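Local coordinates for organic hydroperoxide resistance protein (PDB 6MJN) that probably detoxifies organic hydroperoxides by thiol-based reduction, as other OsmC/Ohr peroxidases do, at residues S67-V72 and I78-V83; A107-L112 and E118-K123. One frame throughout, in Å; residues are numbered along the deposited sequence.

Contact 1 of 2, residues S67-V72 and I78-V83; sequences SAIRHV and ISLEDV
I69 and R70, on the long helix 53-76 of this OsmC-like fold, meet L80, D82 and V83 where the chain turns back from the helix into the strand 82-93, outermost of the mixed sheet within this chain. The apolar layer comes from I69. Its CG2 branch, anti to the backbone N (chi1 -66° being measured to CG1), meets L80 CD1 at 3.7 Å, the two side chains crossing at about a right angle. The longer branch runs on to I69 CD1, which lies 3.9 Å from V83 CG2. Branched aliphatic residues suit this seam, and A107 of the neighbouring strand also packs on I69.

R70 brings the polar interactions. Its chain is extended from CG to NE and carries the guanidinium over V83, whose CG1 sits 3.3 Å above one face, offset toward the rim. A long side chain with an apolar stem suits this margin, since R70 CG also rests against V83 CG1 at 3.9 Å while the charged end passes on to D82. There R70 NH2 reaches D82 OD1 at 3.4 Å, near the guanidinium plane, a long salt bridge whose hydrogen bond is weak, with the carboxylate turned 45° from that plane. E66, on the same helix, is the stronger partner of R70. D82 OD1 also accepts a weak hydrogen bond from the next residue's backbone, V83 N, at 2.8 Å, with an N-H...O angle of 134°.

Contact 2 of 2, residues A107-L112 and E118-K123; sequences AHITGL and EALVAK
A107 opens the contact by setting its CB 3.7 Å from V121 CG2, the branch of the valine that lies beside its backbone N. A small methyl suits this place, where the backbones of the two segments are nearest, the CA atoms of A107 and V121 being 7.5 Å apart. Two residues on, with the alternation of a strand, I109 points to the same helix. Its CG1 arm is fully extended (chi2 177°), which brings I109 CD1 within 3.6 Å of the same V121 CG2 and 4.2 Å from L120 CD2. L112 follows and turns back to the helix: its CD1 meets L120 CD2 at 3.6 Å, the two leucines crossing at about a right angle. L120 thus meets both I109 and L112 with its CD2, while V121 takes A107 and I109 on one methyl. The helix segment runs at 127° to the strand segment, oblique to it. With no hydrogen bond across it, this helix-on-sheet packing rests on methyl contacts alone, and its cohesion probably comes from the exclusion of water and close methyl contact, not from directional bonds.

In the fold
Contacts 1 and 2 join two helices, 53-76 and 114-125, to adjacent antiparallel strands of one mixed sheet, with their centres about 8 Å apart. Contact 2 is the more buried and wholly apolar. Contact 1 is only partly buried: its inner side is aliphatic, but its margin is charged and lies near the second subunit, where G22 of that chain packs on R70. L80 joins the two, since its CD2 touches both I109 CG2 and L112 CD1. Opposite T110 the other strand has two residues, E81 and D82, a classic beta bulge, with probable backbone hydrogen bonds linking the strands. The helices also touch each other, V72 packing on L120 and K123.

Contact 1 of 2, residues S67-V72 and I78-V83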
loop_
_atom_site.group_PDB
_atom_site.type_symbol
_atom_site.label_atom_id
_atom_site.label_comp_id
_atom_site.label_asym_id
_atom_site.label_seq_id
_atom_site.Cartn_x
_atom_site.Cartn_y
_atom_site.Cartn_z
ATOM N N SER B 67 -6.550 12.514 -2.795
ATOM C CA SER B 67 -6.305 13.021 -4.137
ATOM C C SER B 67 -7.484 12.752 -5.063
ATOM O O SER B 67 -7.818 13.588 -5.908
ATOM C CB SER B 67 -5.029 12.393 -4.700
ATOM O OG SER B 67 -4.772 12.865 -6.003
ATOM N N ALA B 68 -8.121 11.587 -4.935
ATOM C CA ALA B 68 -9.248 11.269 -5.811
ATOM C C ALA B 68 -10.461 12.148 -5.514
ATOM O O ALA B 68 -11.202 12.521 -6.434
ATOM C CB ALA B 68 -9.619 9.794 -5.682
ATOM N N ILE B 69 -10.692 12.461 -4.235
ATOM C CA ILE B 69 -11.712 13.446 -3.873
ATOM C C ILE B 69 -11.417 14.786 -4.538
ATOM O O ILE B 69 -12.296 15.407 -5.150
ATOM C CB ILE B 69 -11.802 13.599 -2.343
ATOM C CG1 ILE B 69 -12.315 12.309 -1.697
ATOM C CG2 ILE B 69 -12.693 14.803 -1.993
ATOM C CD1 ILE B 69 -12.377 12.374 -0.133
ATOM N N ARG B 70 -10.181 15.272 -4.396
ATOM C CA ARG B 70 -9.841 16.557 -4.999
ATOM C C ARG B 70 -9.998 16.508 -6.515
ATOM O O ARG B 70 -10.447 17.483 -7.130
ATOM C CB ARG B 70 -8.422 16.974 -4.604
ATOM C CG ARG B 70 -8.268 17.250 -3.119
ATOM C CD ARG B 70 -6.915 17.840 -2.765
ATOM N NE ARG B 70 -6.728 17.951 -1.318
ATOM C CZ ARG B 70 -7.006 19.041 -0.602
ATOM N NH1 ARG B 70 -7.485 20.132 -1.190
ATOM N NH2 ARG B 70 -6.800 19.038 0.712
ATOM N N HIS B 71 -9.672 15.367 -7.133
ATOM C CA HIS B 71 -9.755 15.270 -8.591
ATOM C C HIS B 71 -11.205 15.305 -9.069
ATOM O O HIS B 71 -11.547 16.042 -10.002
ATOM C CB HIS B 71 -9.053 13.991 -9.066
ATOM C CG HIS B 71 -9.281 13.682 -10.515
ATOM N ND1 HIS B 71 -8.577 14.299 -11.526
ATOM C CD2 HIS B 71 -10.138 12.827 -11.124
ATOM C CE1 HIS B 71 -8.989 13.838 -12.695
ATOM N NE2 HIS B 71 -9.940 12.948 -12.479
ATOM N N VAL B 72 -12.073 14.505 -8.446
ATOM C CA VAL B 72 -13.480 14.507 -8.832
ATOM C C VAL B 72 -14.089 15.894 -8.642
ATOM O O VAL B 72 -14.849 16.375 -9.487
ATOM C CB VAL B 72 -14.250 13.437 -8.035
ATOM C CG1 VAL B 72 -15.759 13.604 -8.231
ATOM C CG2 VAL B 72 -13.813 12.057 -8.462
ATOM N N ILE B 78 -17.007 21.255 -8.351
ATOM C CA ILE B 78 -17.625 21.202 -7.029
ATOM C C ILE B 78 -16.827 22.094 -6.091
ATOM O O ILE B 78 -15.588 22.084 -6.111
ATOM C CB ILE B 78 -17.689 19.750 -6.510
ATOM C CG1 ILE B 78 -18.802 18.972 -7.217
ATOM C CG2 ILE B 78 -17.880 19.705 -5.005
ATOM C CD1 ILE B 78 -18.834 17.497 -6.861
ATOM N N SER B 79 -17.538 22.856 -5.256
ATOM C CA SER B 79 -16.934 23.895 -4.415
ATOM C C SER B 79 -16.378 23.293 -3.121
ATOM O O SER B 79 -16.904 23.484 -2.020
ATOM C CB SER B 79 -17.953 24.993 -4.128
ATOM O OG SER B 79 -19.109 24.472 -3.494
ATOM N N LEU B 80 -15.269 22.567 -3.276
ATOM C CA LEU B 80 -14.522 22.034 -2.143
ATOM C C LEU B 80 -13.626 23.100 -1.547
ATOM O O LEU B 80 -12.798 23.688 -2.248
ATOM C CB LEU B 80 -13.646 20.855 -2.565
ATOM C CG LEU B 80 -14.241 19.468 -2.510
ATOM C CD1 LEU B 80 -13.150 18.470 -2.166
ATOM C CD2 LEU B 80 -15.331 19.460 -1.492
ATOM N N GLU B 81 -13.762 23.329 -0.248
ATOM C CA GLU B 81 -12.816 24.221 0.405
ATOM C C GLU B 81 -11.606 23.447 0.916
ATOM O O GLU B 81 -10.467 23.799 0.598
ATOM C CB GLU B 81 -13.497 24.987 1.545
ATOM C CG GLU B 81 -14.689 25.821 1.110
ATOM C CD GLU B 81 -15.352 26.537 2.274
ATOM O OE1 GLU B 81 -14.731 26.617 3.355
ATOM O OE2 GLU B 81 -16.494 27.016 2.111
ATOM N N ASP B 82 -11.837 22.386 1.687
ATOM C CA ASP B 82 -10.752 21.574 2.221
ATOM C C ASP B 82 -11.218 20.126 2.355
ATOM O O ASP B 82 -12.416 19.830 2.335
ATOM C CB ASP B 82 -10.269 22.116 3.574
ATOM C CG ASP B 82 -8.885 21.614 3.950
ATOM O OD1 ASP B 82 -8.212 20.993 3.097
ATOM O OD2 ASP B 82 -8.470 21.842 5.108
ATOM N N VAL B 83 -10.251 19.221 2.473
ATOM C CA VAL B 83 -10.543 17.821 2.752
ATOM C C VAL B 83 -9.356 17.230 3.497
ATOM O O VAL B 83 -8.198 17.534 3.191
ATOM C CB VAL B 83 -10.845 17.029 1.457
ATOM C CG1 VAL B 83 -9.684 17.121 0.487
ATOM C CG2 VAL B 83 -11.123 15.559 1.771
#

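Contact 2 of 2, residues A107-L112 and E118-K123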
loop_
_atom_site.group_PDB
_atom_site.type_symbol
_atom_site.label_atom_id
_atom_site.label_comp_id
_atom_site.label_asym_id
_atom_site.label_seq_id
_atom_site.Cartn_x
_atom_site.Cartn_y
_atom_site.Cartn_z
ATOM N N ALA B 107 -13.770 10.467 5.392
ATOM C CA ALA B 107 -13.420 11.740 4.781
ATOM C C ALA B 107 -13.986 12.895 5.602
ATOM O O ALA B 107 -15.111 12.821 6.101
ATOM C CB ALA B 107 -13.935 11.798 3.341
ATOM N N HIS B 108 -13.194 13.954 5.760
ATOM C CA HIS B 108 -13.654 15.202 6.370
ATOM C C HIS B 108 -13.572 16.292 5.309
ATOM O O HIS B 108 -12.478 16.707 4.918
ATOM C CB HIS B 108 -12.826 15.565 7.601
ATOM C CG HIS B 108 -13.277 16.819 8.291
ATOM N ND1 HIS B 108 -12.795 17.196 9.526
ATOM C CD2 HIS B 108 -14.163 17.775 7.926
ATOM C CE1 HIS B 108 -13.360 18.333 9.889
ATOM N NE2 HIS B 108 -14.191 18.708 8.933
ATOM N N ILE B 109 -14.740 16.771 4.868
ATOM C CA ILE B 109 -14.867 17.674 3.727
ATOM C C ILE B 109 -15.488 18.990 4.188
ATOM O O ILE B 109 -16.499 18.981 4.895
ATOM C CB ILE B 109 -15.726 17.018 2.625
ATOM C CG1 ILE B 109 -15.010 15.799 2.036
ATOM C CG2 ILE B 109 -16.068 18.005 1.533
ATOM C CD1 ILE B 109 -15.816 15.055 1.004
ATOM N N THR B 110 -14.857 20.122 3.833
ATOM C CA THR B 110 -15.388 21.450 4.111
ATOM C C THR B 110 -15.960 22.043 2.829
ATOM O O THR B 110 -15.350 21.935 1.763
ATOM C CB THR B 110 -14.296 22.391 4.658
ATOM O OG1 THR B 110 -13.495 21.695 5.624
ATOM C CG2 THR B 110 -14.906 23.630 5.306
ATOM N N GLY B 111 -17.125 22.689 2.938
ATOM C CA GLY B 111 -17.685 23.460 1.841
ATOM C C GLY B 111 -18.898 22.848 1.169
ATOM O O GLY B 111 -19.480 23.488 0.285
ATOM N N LEU B 112 -19.295 21.643 1.559
ATOM C CA LEU B 112 -20.433 20.948 0.982
ATOM C C LEU B 112 -21.408 20.575 2.084
ATOM O O LEU B 112 -21.026 20.450 3.255
ATOM C CB LEU B 112 -19.996 19.672 0.255
ATOM C CG LEU B 112 -18.987 19.846 -0.875
ATOM C CD1 LEU B 112 -18.658 18.475 -1.451
ATOM C CD2 LEU B 112 -19.531 20.762 -1.933
ATOM N N GLU B 118 -21.353 13.078 0.578
ATOM C CA GLU B 118 -21.487 11.629 0.438
ATOM C C GLU B 118 -21.415 11.208 -1.022
ATOM O O GLU B 118 -20.809 10.180 -1.348
ATOM C CB GLU B 118 -22.786 11.149 1.088
ATOM C CG GLU B 118 -22.751 11.401 2.581
ATOM C CD GLU B 118 -23.978 10.984 3.334
ATOM O OE1 GLU B 118 -25.074 10.895 2.736
ATOM O OE2 GLU B 118 -23.831 10.774 4.554
ATOM N N ALA B 119 -22.022 11.989 -1.919
ATOM C CA ALA B 119 -21.957 11.654 -3.341
ATOM C C ALA B 119 -20.548 11.843 -3.898
ATOM O O ALA B 119 -20.102 11.075 -4.764
ATOM C CB ALA B 119 -22.962 12.502 -4.121
ATOM N N LEU B 120 -19.842 12.879 -3.441
ATOM C CA LEU B 120 -18.492 13.122 -3.933
ATOM C C LEU B 120 -17.550 12.000 -3.517
ATOM O O LEU B 120 -16.755 11.509 -4.332
ATOM C CB LEU B 120 -18.002 14.477 -3.414
ATOM C CG LEU B 120 -16.517 14.830 -3.486
ATOM C CD1 LEU B 120 -15.969 14.710 -4.898
ATOM C CD2 LEU B 120 -16.341 16.246 -2.980
ATOM N N VAL B 121 -17.631 11.582 -2.253
ATOM C CA VAL B 121 -16.794 10.493 -1.760
ATOM C C VAL B 121 -17.086 9.209 -2.521
ATOM O O VAL B 121 -16.166 8.455 -2.869
ATOM C CB VAL B 121 -16.995 10.341 -0.238
ATOM C CG1 VAL B 121 -16.516 8.962 0.265
ATOM C CG2 VAL B 121 -16.295 11.496 0.470
ATOM N N ALA B 122 -18.364 8.945 -2.816
ATOM C CA ALA B 122 -18.704 7.740 -3.571
ATOM C C ALA B 122 -18.041 7.739 -4.943
ATOM O O ALA B 122 -17.562 6.697 -5.407
ATOM C CB ALA B 122 -20.220 7.608 -3.716
ATOM N N LYS B 123 -18.031 8.893 -5.619
ATOM C CA LYS B 123 -17.392 8.979 -6.929
ATOM C C LYS B 123 -15.885 8.819 -6.819
ATOM O O LYS B 123 -15.262 8.176 -7.675
ATOM C CB LYS B 123 -17.726 10.315 -7.593
ATOM C CG LYS B 123 -19.169 10.483 -8.002
ATOM C CD LYS B 123 -19.333 11.769 -8.806
ATOM C CE LYS B 123 -20.792 12.175 -8.966
ATOM N NZ LYS B 123 -21.354 12.645 -7.681
#